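Local coordinates for protein fungal protease inhibitor-1 (Antheraea mylitta, PDB 3BT4) that inhibits trypsin, chymotrypsin and proteases of the fungi Aspergillus oryzae and Rhizopus oryzae, at residues Asn7-His12 with Cys37-Ala42; Val44-Glu49 with Cys68-Lys73. All coordinates share one frame; numbering follows the deposited sequence.

Contact 1: residues Asn7-His12 with Cys37-Ala42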
ATOM      1  N   ASN A   7      -8.175 -10.918  11.250  1.00 20.62           N
ATOM      2  CA  ASN A   7      -9.582 -10.498  11.247  1.00 19.63           C
ATOM      3  C   ASN A   7      -9.835  -9.033  11.536  1.00 18.80           C
ATOM      4  O   ASN A   7     -10.979  -8.640  11.753  1.00 18.74           O
ATOM      5  CB  ASN A   7     -10.366 -11.303  12.274  1.00 20.22           C
ATOM      6  CG  ASN A   7     -10.477 -12.754  11.907  1.00 20.87           C
ATOM      7  OD1 ASN A   7     -10.768 -13.097  10.761  1.00 22.04           O
ATOM      8  ND2 ASN A   7     -10.248 -13.623  12.884  1.00 22.75           N
ATOM      9  N   TYR A   8      -8.778  -8.226  11.565  1.00 17.46           N
ATOM     10  CA  TYR A   8      -8.908  -6.789  11.832  1.00 16.20           C
ATOM     11  C   TYR A   8      -9.946  -6.109  10.931  1.00 15.76           C
ATOM     12  O   TYR A   8     -10.836  -5.396  11.420  1.00 14.41           O
ATOM     13  CB  TYR A   8      -7.547  -6.100  11.685  1.00 16.41           C
ATOM     14  CG  TYR A   8      -7.592  -4.615  11.959  1.00 14.99           C
ATOM     15  CD1 TYR A   8      -7.247  -4.112  13.205  1.00 15.10           C
ATOM     16  CD2 TYR A   8      -7.989  -3.726  10.974  1.00 13.70           C
ATOM     17  CE1 TYR A   8      -7.303  -2.750  13.456  1.00 15.90           C
ATOM     18  CE2 TYR A   8      -8.050  -2.376  11.208  1.00 14.78           C
ATOM     19  CZ  TYR A   8      -7.701  -1.889  12.447  1.00 15.07           C
ATOM     20  OH  TYR A   8      -7.761  -0.534  12.673  1.00 16.50           O
ATOM     21  N   CYS A   9      -9.835  -6.345   9.618  1.00 15.37           N
ATOM     22  CA  CYS A   9     -10.732  -5.720   8.647  1.00 15.13           C
ATOM     23  C   CYS A   9     -12.203  -6.189   8.745  1.00 15.18           C
ATOM     24  O   CYS A   9     -13.105  -5.512   8.253  1.00 15.74           O
ATOM     25  CB  CYS A   9     -10.179  -5.855   7.223  1.00 14.89           C
ATOM     26  SG  CYS A   9      -8.524  -5.126   7.015  1.00 15.61           S
ATOM     27  N   LYS A  10     -12.445  -7.331   9.382  1.00 15.55           N
ATOM     28  CA  LYS A  10     -13.830  -7.744   9.724  1.00 16.02           C
ATOM     29  C   LYS A  10     -14.424  -6.804  10.773  1.00 15.71           C
ATOM     30  O   LYS A  10     -15.611  -6.487  10.743  1.00 15.01           O
ATOM     31  CB  LYS A  10     -13.879  -9.180  10.252  1.00 15.60           C
ATOM     32  CG  LYS A  10     -13.419 -10.214   9.269  1.00 18.07           C
ATOM     33  CD  LYS A  10     -13.363 -11.566   9.929  1.00 21.46           C
ATOM     34  CE  LYS A  10     -13.763 -12.689   8.983  1.00 23.68           C
ATOM     35  NZ  LYS A  10     -13.086 -12.541   7.680  1.00 25.60           N
ATOM     36  N   ASP A  11     -13.572  -6.367  11.698  1.00 16.40           N
ATOM     37  CA  ASP A  11     -13.976  -5.418  12.725  1.00 16.85           C
ATOM     38  C   ASP A  11     -13.922  -3.986  12.234  1.00 17.14           C
ATOM     39  O   ASP A  11     -14.696  -3.150  12.698  1.00 17.26           O
ATOM     40  CB  ASP A  11     -13.141  -5.605  13.994  1.00 16.52           C
ATOM     41  CG  ASP A  11     -13.327  -6.974  14.605  1.00 16.24           C
ATOM     42  OD1 ASP A  11     -14.462  -7.495  14.584  1.00 15.41           O
ATOM     43  OD2 ASP A  11     -12.336  -7.543  15.101  1.00 16.05           O
ATOM     44  N   HIS A  12     -13.030  -3.723  11.276  1.00 18.26           N
ATOM     45  CA  HIS A  12     -12.852  -2.390  10.687  1.00 18.75           C
ATOM     46  C   HIS A  12     -12.968  -2.402   9.153  1.00 19.70           C
ATOM     47  O   HIS A  12     -12.002  -2.094   8.447  1.00 19.80           O
ATOM     48  CB  HIS A  12     -11.522  -1.789  11.142  1.00 18.85           C
ATOM     49  CG  HIS A  12     -11.313  -1.875  12.623  1.00 18.08           C
ATOM     50  ND1 HIS A  12     -11.758  -0.907  13.494  1.00 19.07           N
ATOM     51  CD2 HIS A  12     -10.744  -2.836  13.388  1.00 17.71           C
ATOM     52  CE1 HIS A  12     -11.473  -1.266  14.735  1.00 18.82           C
ATOM     53  NE2 HIS A  12     -10.845  -2.426  14.698  1.00 17.34           N
ATOM     54  N   CYS A  37      -4.347  -0.909   8.557  1.00 14.91           N
ATOM     55  CA  CYS A  37      -4.255  -2.339   8.212  1.00 15.25           C
ATOM     56  C   CYS A  37      -4.614  -2.701   6.757  1.00 15.26           C
ATOM     57  O   CYS A  37      -4.799  -3.889   6.427  1.00 14.93           O
ATOM     58  CB  CYS A  37      -5.002  -3.215   9.237  1.00 15.27           C
ATOM     59  SG  CYS A  37      -4.281  -3.067  10.909  1.00 16.70           S
ATOM     60  N   ALA A  38      -4.689  -1.679   5.895  1.00 14.89           N
ATOM     61  CA  ALA A  38      -4.866  -1.893   4.454  1.00 14.44           C
ATOM     62  C   ALA A  38      -6.199  -2.594   4.129  1.00 14.23           C
ATOM     63  O   ALA A  38      -6.271  -3.419   3.236  1.00 13.21           O
ATOM     64  CB  ALA A  38      -3.682  -2.687   3.906  1.00 14.28           C
ATOM     65  N   CYS A  39      -7.254  -2.225   4.857  1.00 14.31           N
ATOM     66  CA  CYS A  39      -8.605  -2.780   4.676  1.00 14.65           C
ATOM     67  C   CYS A  39      -9.303  -2.327   3.397  1.00 15.03           C
ATOM     68  O   CYS A  39     -10.241  -2.990   2.929  1.00 15.17           O
ATOM     69  CB  CYS A  39      -9.476  -2.459   5.895  1.00 14.72           C
ATOM     70  SG  CYS A  39      -8.807  -3.183   7.419  1.00 14.59           S
ATOM     71  N   CYS A  40      -8.831  -1.219   2.825  1.00 15.11           N
ATOM     72  CA  CYS A  40      -9.438  -0.664   1.609  1.00 15.34           C
ATOM     73  C   CYS A  40      -8.652  -0.938   0.320  1.00 14.64           C
ATOM     74  O   CYS A  40      -7.421  -0.827   0.290  1.00 14.10           O
ATOM     75  CB  CYS A  40      -9.692   0.837   1.754  1.00 15.30           C
ATOM     76  SG  CYS A  40     -11.013   1.278   2.934  1.00 18.28           S
ATOM     77  N   PRO A  41      -9.374  -1.277  -0.758  1.00 14.65           N
ATOM     78  CA  PRO A  41      -8.772  -1.419  -2.089  1.00 15.02           C
ATOM     79  C   PRO A  41      -8.213  -0.086  -2.587  1.00 15.05           C
ATOM     80  O   PRO A  41      -8.636   0.959  -2.131  1.00 14.69           O
ATOM     81  CB  PRO A  41      -9.963  -1.859  -2.958  1.00 15.42           C
ATOM     82  CG  PRO A  41     -11.187  -1.371  -2.179  1.00 14.77           C
ATOM     83  CD  PRO A  41     -10.823  -1.547  -0.773  1.00 14.20           C
ATOM     84  N   ALA A  42      -7.259  -0.129  -3.511  1.00 15.72           N
ATOM     85  CA  ALA A  42      -6.687   1.094  -4.082  1.00 15.57           C
ATOM     86  C   ALA A  42      -6.277   0.894  -5.530  1.00 15.64           C
ATOM     87  O   ALA A  42      -5.972  -0.221  -5.949  1.00 16.13           O
ATOM     88  CB  ALA A  42      -5.493   1.526  -3.277  1.00 15.95           C
TER

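Contact 2: residues Val44-Glu49 with Cys68-Lys73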
ATOM      1  N   VAL A  44      -3.233   1.655  -7.488  1.00 14.20           N
ATOM      2  CA  VAL A  44      -1.865   2.025  -7.110  1.00 13.29           C
ATOM      3  C   VAL A  44      -0.928   2.318  -8.293  1.00 13.22           C
ATOM      4  O   VAL A  44      -1.084   1.787  -9.394  1.00 11.73           O
ATOM      5  CB  VAL A  44      -1.240   0.996  -6.125  1.00 13.40           C
ATOM      6  CG1 VAL A  44      -2.213   0.720  -4.979  1.00 12.29           C
ATOM      7  CG2 VAL A  44      -0.892  -0.287  -6.815  1.00 12.75           C
ATOM      8  N   THR A  45       0.032   3.199  -8.032  1.00 12.96           N
ATOM      9  CA  THR A  45       1.115   3.504  -8.947  1.00 13.66           C
ATOM     10  C   THR A  45       2.405   2.858  -8.431  1.00 12.93           C
ATOM     11  O   THR A  45       2.681   2.876  -7.241  1.00 11.92           O
ATOM     12  CB  THR A  45       1.248   5.038  -9.076  1.00 13.70           C
ATOM     13  OG1 THR A  45       0.082   5.533  -9.748  1.00 17.96           O
ATOM     14  CG2 THR A  45       2.521   5.466  -9.851  1.00 16.10           C
ATOM     15  N   LEU A  46       3.198   2.267  -9.324  1.00 13.19           N
ATOM     16  CA  LEU A  46       4.473   1.685  -8.884  1.00 12.94           C
ATOM     17  C   LEU A  46       5.681   2.529  -9.254  1.00 12.89           C
ATOM     18  O   LEU A  46       5.737   3.138 -10.338  1.00 13.02           O
ATOM     19  CB  LEU A  46       4.645   0.231  -9.354  1.00 13.02           C
ATOM     20  CG  LEU A  46       3.550  -0.777  -8.964  1.00 13.65           C
ATOM     21  CD1 LEU A  46       3.845  -2.154  -9.532  1.00 13.47           C
ATOM     22  CD2 LEU A  46       3.336  -0.839  -7.448  1.00 11.08           C
ATOM     23  N   LEU A  47       6.643   2.555  -8.331  1.00 12.83           N
ATOM     24  CA  LEU A  47       7.844   3.372  -8.462  1.00 12.07           C
ATOM     25  C   LEU A  47       9.092   2.526  -8.645  1.00 12.70           C
ATOM     26  O   LEU A  47       9.188   1.404  -8.143  1.00 11.83           O
ATOM     27  CB  LEU A  47       7.997   4.287  -7.249  1.00 11.72           C
ATOM     28  CG  LEU A  47       6.757   5.061  -6.776  1.00 10.86           C
ATOM     29  CD1 LEU A  47       6.967   5.506  -5.370  1.00 10.35           C
ATOM     30  CD2 LEU A  47       6.424   6.242  -7.652  1.00 10.25           C
ATOM     31  N   ARG A  48      10.041   3.086  -9.383  1.00 13.00           N
ATOM     32  CA  ARG A  48      11.291   2.429  -9.699  1.00 14.29           C
ATOM     33  C   ARG A  48      12.343   2.632  -8.608  1.00 14.44           C
ATOM     34  O   ARG A  48      12.228   3.526  -7.771  1.00 14.46           O
ATOM     35  CB  ARG A  48      11.839   2.981 -11.021  1.00 14.68           C
ATOM     36  CG  ARG A  48      10.909   2.901 -12.220  1.00 16.08           C
ATOM     37  CD  ARG A  48      10.833   1.502 -12.727  1.00 20.75           C
ATOM     38  NE  ARG A  48      10.405   1.440 -14.123  1.00 22.29           N
ATOM     39  CZ  ARG A  48      11.242   1.494 -15.160  1.00 23.34           C
ATOM     40  NH1 ARG A  48      12.551   1.636 -14.961  1.00 22.60           N
ATOM     41  NH2 ARG A  48      10.764   1.397 -16.393  1.00 23.11           N
ATOM     42  N   GLU A  49      13.396   1.820  -8.662  1.00 15.04           N
ATOM     43  CA  GLU A  49      14.537   1.965  -7.771  1.00 15.79           C
ATOM     44  C   GLU A  49      15.134   3.374  -7.821  1.00 15.10           C
ATOM     45  O   GLU A  49      15.376   3.916  -8.900  1.00 14.10           O
ATOM     46  CB  GLU A  49      15.608   0.929  -8.120  1.00 15.26           C
ATOM     47  CG  GLU A  49      16.739   0.899  -7.115  1.00 17.78           C
ATOM     48  CD  GLU A  49      17.752  -0.220  -7.361  1.00 18.76           C
ATOM     49  OE1 GLU A  49      17.739  -0.843  -8.454  1.00 22.20           O
ATOM     50  OE2 GLU A  49      18.575  -0.449  -6.451  1.00 22.39           O
ATOM     51  N   CYS A  68       6.709   1.666  -3.932  1.00 12.25           N
ATOM     52  CA  CYS A  68       7.850   1.056  -4.616  1.00 13.96           C
ATOM     53  C   CYS A  68       7.463  -0.275  -5.250  1.00 14.41           C
ATOM     54  O   CYS A  68       6.684  -1.044  -4.662  1.00 15.11           O
ATOM     55  CB  CYS A  68       9.017   0.853  -3.642  1.00 13.83           C
ATOM     56  SG  CYS A  68       9.539   2.390  -2.889  1.00 15.35           S
ATOM     57  N   GLN A  69       7.999  -0.546  -6.433  1.00 14.89           N
ATOM     58  CA  GLN A  69       7.683  -1.790  -7.125  1.00 15.88           C
ATOM     59  C   GLN A  69       8.397  -2.957  -6.442  1.00 16.29           C
ATOM     60  O   GLN A  69       9.630  -3.030  -6.443  1.00 15.70           O
ATOM     61  CB  GLN A  69       8.022  -1.700  -8.618  1.00 15.64           C
ATOM     62  CG  GLN A  69       7.505  -2.871  -9.465  1.00 16.86           C
ATOM     63  CD  GLN A  69       7.497  -2.585 -10.971  1.00 16.62           C
ATOM     64  OE1 GLN A  69       8.353  -1.862 -11.496  1.00 18.36           O
ATOM     65  NE2 GLN A  69       6.523  -3.155 -11.673  1.00 17.46           N
ATOM     66  N   GLU A  70       7.599  -3.857  -5.856  1.00 17.05           N
ATOM     67  CA  GLU A  70       8.087  -5.035  -5.123  1.00 17.81           C
ATOM     68  C   GLU A  70       9.201  -5.753  -5.866  1.00 17.75           C
ATOM     69  O   GLU A  70       9.114  -5.901  -7.089  1.00 18.25           O
ATOM     70  CB  GLU A  70       6.933  -6.008  -4.825  1.00 18.20           C
ATOM     71  CG  GLU A  70       6.012  -5.562  -3.705  1.00 19.48           C
ATOM     72  CD  GLU A  70       4.911  -4.610  -4.170  1.00 21.89           C
ATOM     73  OE1 GLU A  70       4.327  -3.905  -3.307  1.00 21.79           O
ATOM     74  OE2 GLU A  70       4.640  -4.565  -5.390  1.00 20.86           O
ATOM     75  N   PRO A  71      10.247  -6.214  -5.143  1.00 17.64           N
ATOM     76  CA  PRO A  71      10.456  -6.219  -3.695  1.00 18.22           C
ATOM     77  C   PRO A  71      11.188  -4.985  -3.147  1.00 18.72           C
ATOM     78  O   PRO A  71      11.734  -5.029  -2.036  1.00 19.42           O
ATOM     79  CB  PRO A  71      11.320  -7.470  -3.490  1.00 18.17           C
ATOM     80  CG  PRO A  71      12.101  -7.599  -4.753  1.00 17.54           C
ATOM     81  CD  PRO A  71      11.386  -6.831  -5.841  1.00 17.90           C
ATOM     82  N   LEU A  72      11.210  -3.901  -3.922  1.00 18.97           N
ATOM     83  CA  LEU A  72      11.800  -2.627  -3.483  1.00 18.41           C
ATOM     84  C   LEU A  72      11.060  -2.105  -2.273  1.00 18.53           C
ATOM     85  O   LEU A  72       9.826  -2.243  -2.181  1.00 18.04           O
ATOM     86  CB  LEU A  72      11.727  -1.578  -4.599  1.00 18.22           C
ATOM     87  CG  LEU A  72      12.794  -1.319  -5.665  1.00 18.19           C
ATOM     88  CD1 LEU A  72      13.682  -2.482  -5.996  1.00 19.96           C
ATOM     89  CD2 LEU A  72      12.124  -0.807  -6.922  1.00 17.84           C
ATOM     90  N   LYS A  73      11.807  -1.510  -1.339  1.00 19.08           N
ATOM     91  CA  LYS A  73      11.181  -0.907  -0.162  1.00 19.71           C
ATOM     92  C   LYS A  73      11.500   0.583  -0.069  1.00 19.54           C
ATOM     93  O   LYS A  73      12.584   1.013  -0.429  1.00 19.26           O
ATOM     94  CB  LYS A  73      11.580  -1.645   1.139  1.00 20.47           C
ATOM     95  CG  LYS A  73      11.258  -3.184   1.201  1.00 21.97           C
ATOM     96  CD  LYS A  73       9.845  -3.551   0.671  1.00 24.17           C
ATOM     97  CE  LYS A  73       9.448  -5.051   0.815  1.00 23.58           C
ATOM     98  NZ  LYS A  73      10.456  -6.051   0.334  1.00 23.68           N
TER

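Contact 1: residues Asn7-His12 with Cys37-Ala42
Cys9 and Cys39 are joined by a disulfide, the one covalent link between the short helix 8-11 and the turn that leads into strand 40-47. Both sulfurs lie beside their own backbone N, and the bridge has a chi3 of -81°, close to the perpendicular that disulfides prefer. It spans CA atoms of Cys9 and Cys39 that are 5.4 Å apart, and no hydrogen bond runs between the two segments.

Two sulfurs meet the ring of the neighbouring Tyr8. With CG anti to its backbone N (chi1 -179°), the ring extends toward Cys37, whose SG sits 3.6 Å from the centroid of the Tyr8 ring and 4° off the normal, almost exactly over the middle of one face. The opposite face is taken by His12, its CD2 3.3 Å above the plane of the Tyr8 ring. Cys39 SG approaches at the ring edge, in plane, 3.7 Å from Tyr8 CD2. The phenol is thus sandwiched between an imidazole carbon and a sulfur.

Van der Waals contact completes the join: Cys37 CB packs 3.5 Å from Tyr8 CD2, and the carbonyl O of His12 lies near the Cys39 sulfur.

Cys37 and Cys40 are bridged to Cys4 and Cys14, so three disulfides tie the N-terminal part of the chain to residues 37-40, the turn and first strand residue. Such clustered cross-links around very little regular secondary structure are characteristic of small cysteine-rich protease inhibitors.

Contact 2: residues Val44-Glu49 with Cys68-Lys73
Leu46 lays its CD1 methyl against the side chain of Gln69, 3.7 Å from Gln69 CG and 3.6 Å from Gln69 NE2. The two side chains cross at about a right angle. Gln69 swings its chain out opposite the backbone N (chi1 -170°) and stays extended beyond, so that CG and the amide pass across the Leu46 CD1 methyl; nearer the backbone, the CB atoms of Leu46 and Gln69 are 4.0 Å apart.

The backbones meet one residue on. Gln69 N donates to Leu47 O at 2.9 Å, in the carbonyl plane, with an N-H...O angle of 156°. This bond belongs to the parallel pairing of Leu47 with Cys68, where strand 40-47 runs beside the edge strand 66-68 of a small mixed sheet. Leu47 and Cys68 point to the same face of that sheet, where both side chains touch Cys53, and Cys68 is bridged to Cys79.

Beyond the sheet the chain turns back: Leu72 N is hydrogen-bonded to Gln69 O, closing a type VI beta turn with the cis proline, Pro71, at its third position. Leu72 then comes across the backbone that follows the strand: its CD2 methyl lies 3.4 Å from Glu49 N and 4.1 Å from Glu49 CB, covering the peptide between Arg48 and Glu49. On the Leu46 side, the carboxylate of Glu70 bends toward the strands and forms a salt bridge with Arg30.

In the fold
Strand 40-47 runs through both contacts: contact 1 is made by the residues just before it, contact 2 by its end and the residues that follow, with centres about 22 Å apart on opposite sides of the chain's centre. Contact 1 is partly buried and relies on a disulfide and on sulfur over an aromatic ring; it joins a helix to the turn before the strand. Contact 2 lies at the surface and depends on parallel strand pairing and leucine packing, with its cysteine bridged elsewhere. One pair of segments is thus joined across by a disulfide and the other by a backbone hydrogen bond, although disulfides also attach to the sheet strands, at Cys40 and Cys68.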